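(R)-specific secondary-alkylsulfatase (Pseudomonas sp., PDB 4AXH) catalyses the zinc-dependent, enantioselective hydrolysis of (R)-secondary-alkyl sulfates to (S)-alcohols and inorganic sulfate, with strict inversion of configuration. Local coordinates at residues Gly209-Ala214 against Asn259-Pro264; Gln581-Thr586 against Gln594-Leu599. One frame throughout, in Å; residues are numbered along the deposited sequence.

Contact 1 of 2, residues Gly209-Ala214 against Asn259-Pro264; sequences GFMEHA and NTLVAP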
loop_
_atom_site.group_PDB
_atom_site.type_symbol
_atom_site.label_atom_id
_atom_site.label_comp_id
_atom_site.label_asym_id
_atom_site.label_seq_id
_atom_site.Cartn_x
_atom_site.Cartn_y
_atom_site.Cartn_z
ATOM N N GLY A 209 -5.682 -18.709 -8.347
ATOM C CA GLY A 209 -6.399 -17.436 -8.254
ATOM C C GLY A 209 -6.451 -16.554 -9.486
ATOM O O GLY A 209 -6.823 -15.375 -9.380
ATOM N N PHE A 210 -6.105 -17.131 -10.660
ATOM C CA PHE A 210 -6.047 -16.449 -11.946
ATOM C C PHE A 210 -7.308 -15.679 -12.310
ATOM O O PHE A 210 -7.236 -14.452 -12.497
ATOM C CB PHE A 210 -5.630 -17.410 -13.067
ATOM C CG PHE A 210 -5.532 -16.770 -14.435
ATOM C CD1 PHE A 210 -6.639 -16.708 -15.277
ATOM C CD2 PHE A 210 -4.322 -16.271 -14.901
ATOM C CE1 PHE A 210 -6.540 -16.139 -16.553
ATOM C CE2 PHE A 210 -4.227 -15.719 -16.185
ATOM C CZ PHE A 210 -5.337 -15.659 -16.996
ATOM N N MET A 211 -8.453 -16.396 -12.438
ATOM C CA MET A 211 -9.736 -15.801 -12.821
ATOM C C MET A 211 -10.150 -14.618 -11.948
ATOM O O MET A 211 -10.401 -13.538 -12.487
ATOM C CB MET A 211 -10.829 -16.855 -12.954
ATOM C CG MET A 211 -10.765 -17.640 -14.288
ATOM S SD MET A 211 -10.833 -16.710 -15.880
ATOM C CE MET A 211 -12.272 -15.617 -15.590
ATOM N N GLU A 212 -10.082 -14.783 -10.610
ATOM C CA GLU A 212 -10.391 -13.731 -9.633
ATOM C C GLU A 212 -9.549 -12.494 -9.910
ATOM O O GLU A 212 -10.073 -11.389 -9.836
ATOM C CB GLU A 212 -10.094 -14.213 -8.192
ATOM C CG GLU A 212 -10.730 -15.527 -7.773
ATOM C CD GLU A 212 -9.932 -16.816 -7.935
ATOM O OE1 GLU A 212 -10.015 -17.463 -9.009
ATOM O OE2 GLU A 212 -9.293 -17.225 -6.938
ATOM N N HIS A 213 -8.260 -12.665 -10.257
ATOM C CA HIS A 213 -7.339 -11.562 -10.491
ATOM C C HIS A 213 -7.346 -10.986 -11.883
ATOM O O HIS A 213 -7.336 -9.768 -12.015
ATOM C CB HIS A 213 -5.922 -11.914 -10.030
ATOM C CG HIS A 213 -5.838 -12.055 -8.555
ATOM N ND1 HIS A 213 -5.610 -13.282 -7.970
ATOM C CD2 HIS A 213 -6.045 -11.128 -7.589
ATOM C CE1 HIS A 213 -5.623 -13.054 -6.670
ATOM N NE2 HIS A 213 -5.883 -11.769 -6.396
ATOM N N ALA A 214 -7.367 -11.841 -12.916
ATOM C CA ALA A 214 -7.424 -11.385 -14.295
ATOM C C ALA A 214 -8.615 -10.392 -14.488
ATOM O O ALA A 214 -8.465 -9.377 -15.164
ATOM C CB ALA A 214 -7.553 -12.582 -15.222
ATOM N N ASN A 259 -8.849 -7.510 -26.853
ATOM C CA ASN A 259 -8.367 -8.236 -25.680
ATOM C C ASN A 259 -9.386 -9.321 -25.290
ATOM O O ASN A 259 -10.598 -9.074 -25.178
ATOM C CB ASN A 259 -8.083 -7.296 -24.508
ATOM C CG ASN A 259 -7.224 -6.106 -24.855
ATOM O OD1 ASN A 259 -7.620 -4.940 -24.682
ATOM N ND2 ASN A 259 -6.043 -6.369 -25.402
ATOM N N THR A 260 -8.874 -10.543 -25.121
ATOM C CA THR A 260 -9.672 -11.734 -24.855
ATOM C C THR A 260 -9.335 -12.371 -23.519
ATOM O O THR A 260 -8.281 -12.103 -22.942
ATOM C CB THR A 260 -9.534 -12.764 -26.021
ATOM O OG1 THR A 260 -8.310 -13.487 -25.890
ATOM C CG2 THR A 260 -9.673 -12.137 -27.416
ATOM N N LEU A 261 -10.237 -13.235 -23.042
ATOM C CA LEU A 261 -10.066 -13.973 -21.805
ATOM C C LEU A 261 -10.632 -15.363 -21.984
ATOM O O LEU A 261 -11.843 -15.515 -22.011
ATOM C CB LEU A 261 -10.778 -13.261 -20.655
ATOM C CG LEU A 261 -10.102 -13.315 -19.305
ATOM C CD1 LEU A 261 -10.587 -12.166 -18.413
ATOM C CD2 LEU A 261 -10.305 -14.639 -18.644
ATOM N N VAL A 262 -9.782 -16.371 -22.165
ATOM C CA VAL A 262 -10.271 -17.739 -22.226
ATOM C C VAL A 262 -9.913 -18.478 -20.941
ATOM O O VAL A 262 -8.736 -18.634 -20.613
ATOM C CB VAL A 262 -10.206 -18.551 -23.557
ATOM C CG1 VAL A 262 -9.870 -17.692 -24.772
ATOM C CG2 VAL A 262 -9.347 -19.801 -23.453
ATOM N N ALA A 263 -10.941 -18.828 -20.160
ATOM C CA ALA A 263 -10.807 -19.503 -18.877
ATOM C C ALA A 263 -9.854 -20.694 -18.899
ATOM O O ALA A 263 -9.909 -21.503 -19.830
ATOM C CB ALA A 263 -12.164 -19.936 -18.380
ATOM N N PRO A 264 -8.953 -20.808 -17.894
ATOM C CA PRO A 264 -8.050 -21.969 -17.840
ATOM C C PRO A 264 -8.758 -23.298 -17.523
ATOM O O PRO A 264 -9.862 -23.345 -16.985
ATOM C CB PRO A 264 -7.062 -21.599 -16.735
ATOM C CG PRO A 264 -7.324 -20.156 -16.429
ATOM C CD PRO A 264 -8.738 -19.924 -16.733
#

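Contact 2 of 2, residues Gln581-Thr586 against Gln594-Leu599; sequences QDIALT and QRVGSL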
loop_
_atom_site.group_PDB
_atom_site.type_symbol
_atom_site.label_atom_id
_atom_site.label_comp_id
_atom_site.label_asym_id
_atom_site.label_seq_id
_atom_site.Cartn_x
_atom_site.Cartn_y
_atom_site.Cartn_z
ATOM N N GLN A 581 -27.726 -17.897 -7.993
ATOM C CA GLN A 581 -27.148 -16.935 -7.062
ATOM C C GLN A 581 -28.094 -15.771 -6.732
ATOM O O GLN A 581 -28.645 -15.121 -7.624
ATOM C CB GLN A 581 -25.797 -16.418 -7.596
ATOM C CG GLN A 581 -24.855 -15.937 -6.503
ATOM C CD GLN A 581 -24.213 -14.623 -6.847
ATOM O OE1 GLN A 581 -23.288 -14.552 -7.665
ATOM N NE2 GLN A 581 -24.687 -13.554 -6.215
ATOM N N ASP A 582 -28.245 -15.509 -5.436
ATOM C CA ASP A 582 -29.089 -14.453 -4.898
ATOM C C ASP A 582 -28.230 -13.382 -4.255
ATOM O O ASP A 582 -27.339 -13.691 -3.469
ATOM C CB ASP A 582 -30.075 -15.037 -3.880
ATOM C CG ASP A 582 -31.089 -15.977 -4.506
ATOM O OD1 ASP A 582 -30.791 -17.190 -4.618
ATOM O OD2 ASP A 582 -32.170 -15.499 -4.900
ATOM N N ILE A 583 -28.480 -12.128 -4.599
ATOM C CA ILE A 583 -27.709 -11.019 -4.058
ATOM C C ILE A 583 -28.639 -9.935 -3.515
ATOM O O ILE A 583 -29.567 -9.523 -4.202
ATOM C CB ILE A 583 -26.554 -10.548 -5.023
ATOM C CG1 ILE A 583 -25.731 -9.341 -4.502
ATOM C CG2 ILE A 583 -26.952 -10.429 -6.494
ATOM C CD1 ILE A 583 -26.357 -7.953 -4.614
ATOM N N ALA A 584 -28.402 -9.498 -2.274
ATOM C CA ALA A 584 -29.228 -8.498 -1.612
ATOM C C ALA A 584 -28.559 -7.122 -1.478
ATOM O O ALA A 584 -27.704 -6.919 -0.609
ATOM C CB ALA A 584 -29.684 -9.020 -0.250
ATOM N N LEU A 585 -28.969 -6.174 -2.335
ATOM C CA LEU A 585 -28.470 -4.796 -2.282
ATOM C C LEU A 585 -29.217 -4.024 -1.238
ATOM O O LEU A 585 -30.356 -4.356 -0.912
ATOM C CB LEU A 585 -28.645 -4.044 -3.611
ATOM C CG LEU A 585 -27.854 -4.465 -4.838
ATOM C CD1 LEU A 585 -28.117 -3.487 -5.982
ATOM C CD2 LEU A 585 -26.371 -4.457 -4.558
ATOM N N THR A 586 -28.573 -2.979 -0.721
ATOM C CA THR A 586 -29.119 -2.032 0.255
ATOM C C THR A 586 -28.524 -0.650 0.009
ATOM O O THR A 586 -27.306 -0.526 -0.107
ATOM C CB THR A 586 -29.083 -2.537 1.734
ATOM O OG1 THR A 586 -28.772 -1.451 2.614
ATOM C CG2 THR A 586 -28.133 -3.729 1.974
ATOM N N GLN A 594 -23.723 -4.563 -0.272
ATOM C CA GLN A 594 -24.291 -5.806 -0.815
ATOM C C GLN A 594 -23.953 -7.042 0.003
ATOM O O GLN A 594 -22.960 -7.052 0.730
ATOM C CB GLN A 594 -23.901 -6.007 -2.295
ATOM C CG GLN A 594 -22.414 -6.285 -2.560
ATOM C CD GLN A 594 -22.130 -6.810 -3.956
ATOM O OE1 GLN A 594 -22.970 -7.434 -4.613
ATOM N NE2 GLN A 594 -20.913 -6.606 -4.428
ATOM N N ARG A 595 -24.778 -8.084 -0.132
ATOM C CA ARG A 595 -24.628 -9.365 0.546
ATOM C C ARG A 595 -24.840 -10.457 -0.480
ATOM O O ARG A 595 -25.965 -10.662 -0.932
ATOM C CB ARG A 595 -25.670 -9.525 1.668
ATOM C CG ARG A 595 -25.520 -8.599 2.852
ATOM C CD ARG A 595 -26.635 -8.842 3.836
ATOM N NE ARG A 595 -26.649 -7.825 4.888
ATOM C CZ ARG A 595 -27.520 -7.797 5.889
ATOM N NH1 ARG A 595 -28.453 -8.737 5.994
ATOM N NH2 ARG A 595 -27.469 -6.828 6.793
ATOM N N VAL A 596 -23.763 -11.140 -0.864
ATOM C CA VAL A 596 -23.794 -12.234 -1.841
ATOM C C VAL A 596 -24.285 -13.485 -1.115
ATOM O O VAL A 596 -23.859 -13.742 0.014
ATOM C CB VAL A 596 -22.408 -12.431 -2.514
ATOM C CG1 VAL A 596 -22.442 -13.548 -3.552
ATOM C CG2 VAL A 596 -21.913 -11.128 -3.143
ATOM N N GLY A 597 -25.221 -14.200 -1.738
ATOM C CA GLY A 597 -25.831 -15.410 -1.184
ATOM C C GLY A 597 -26.984 -15.163 -0.223
ATOM O O GLY A 597 -27.533 -16.109 0.354
ATOM N N SER A 598 -27.362 -13.891 -0.048
ATOM C CA SER A 598 -28.437 -13.491 0.849
ATOM C C SER A 598 -29.627 -12.946 0.048
ATOM O O SER A 598 -29.525 -12.722 -1.163
ATOM C CB SER A 598 -27.917 -12.448 1.839
ATOM O OG SER A 598 -28.827 -12.168 2.888
ATOM N N LEU A 599 -30.769 -12.795 0.732
ATOM C CA LEU A 599 -32.013 -12.217 0.233
ATOM C C LEU A 599 -32.666 -11.507 1.414
ATOM O O LEU A 599 -32.888 -12.127 2.461
ATOM C CB LEU A 599 -32.980 -13.278 -0.339
ATOM C CG LEU A 599 -32.694 -13.858 -1.724
ATOM C CD1 LEU A 599 -33.470 -15.140 -1.927
ATOM C CD2 LEU A 599 -33.010 -12.860 -2.836
#

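Contact 1 of 2, residues Gly209-Ala214 against Asn259-Pro264
Leu261 reaches toward the start of helix 210-219 and meets two of its residues with different branches. Its CD2 lies against the thioether of Met211, 3.5 Å from SD and 3.8 Å from CE, while CD1 meets Ala214 CB only loosely, at 4.4 Å; alanine suits a place where CB points at the loop because it has little bulk. Val262 turns its side chain the other way. At Ala263 the side chain is short enough for the chain to pass beside the methionine, with CB 4.3 Å from Met211 SD. The CG-CD edge of Pro264 then spans two neighbouring helix residues: CG is 3.7 Å from Phe210 CD1, approaching the aromatic ring obliquely, and CD is 3.9 Å from Met211 CG. In the flexible Met211 chain, the bend at chi2 (-57°) sets SD near Leu261, Ala263 and Pro264, and that at chi3 (-49°) turns CE to Leu261 CD2. The contact is wholly apolar and belongs to the metallo-beta-lactamase domain, where the loop leads into strand 266-268. Phe210 also stacks on Tyr177 and meets Phe185 of helix 182-185, Val262 packs on helix 188-191, and Pro264 rests on Val204 and Ala206 of the neighbouring strand 203-207.

Contact 2 of 2, residues Gln581-Thr586 against Gln594-Leu599
Three backbone hydrogen bonds join Asp582 and Ala584 to Arg595 and Gly597, in the antiparallel beta hairpin of strands 581-588 and 591-596. This hairpin lies at the edge of the mixed five-stranded sheet in the C-terminal, SCP2-like domain, with strand 591-596 outermost within the chain. The straightest bond runs from Ala584 N to Arg595 O (3.0 Å, 175° at the hydrogen). Its return partner, from Arg595 N to Ala584 O, is longer at 3.2 Å and bent, with the donor above the carbonyl plane. Gly597 N gives the third bond, 2.8 Å to Asp582 O, almost in line with that carbonyl although the N-H itself is bent away from the line. Gly597 lies within a type II turn from Arg595 to Ser598, and its positive phi (83°) is one that glycine adopts readily; here the chain leaves the strand.

Ile583 and Val596 form a non-hydrogen-bonded pair. With CG1 anti to the backbone N (chi1 178°), the CG1-CD1 branch of Ile583 crosses beside Gln594 OE1, CG1 at 3.4 Å, while Gln594 CB packs on Leu585 CD2. Gln594 suits this border position: its aliphatic part joins the packing, and its NE2 bonds to Asp554 and the backbone of Asp550 on helix 549-559, whose Phe553 touches both Ile583 and Gln594. The opposite face carries Ala584, whose small methyl lets the Ser598-Leu599 backbone fold close, and Arg595, which packs on Glu342 of the second subunit and makes a long, weak ion pair with Asp338 of that subunit. Beyond the turn, Leu599 lies across the Asp582 side chain, its CG 3.6 Å from Asp582 CB.

How the contacts relate
The two contacts lie in different domains and do not touch: their centres are 24 Å apart and their nearest atoms about 13 Å. Contact 1 belongs to the metallo-beta-lactamase domain that holds the two zinc ions. The side chain of Phe210 is about 6 Å from that of the zinc ligand His179, about 7 Å from that of His184, and about 10 Å from a zinc ion. The centre of contact 2 is about 33 Å from the centre of the chain, that of contact 1 about 16 Å; contact 2 lies away from the annotated sites but touches the second subunit of the homodimer. Along the chain, contact 1 closes before contact 2 opens.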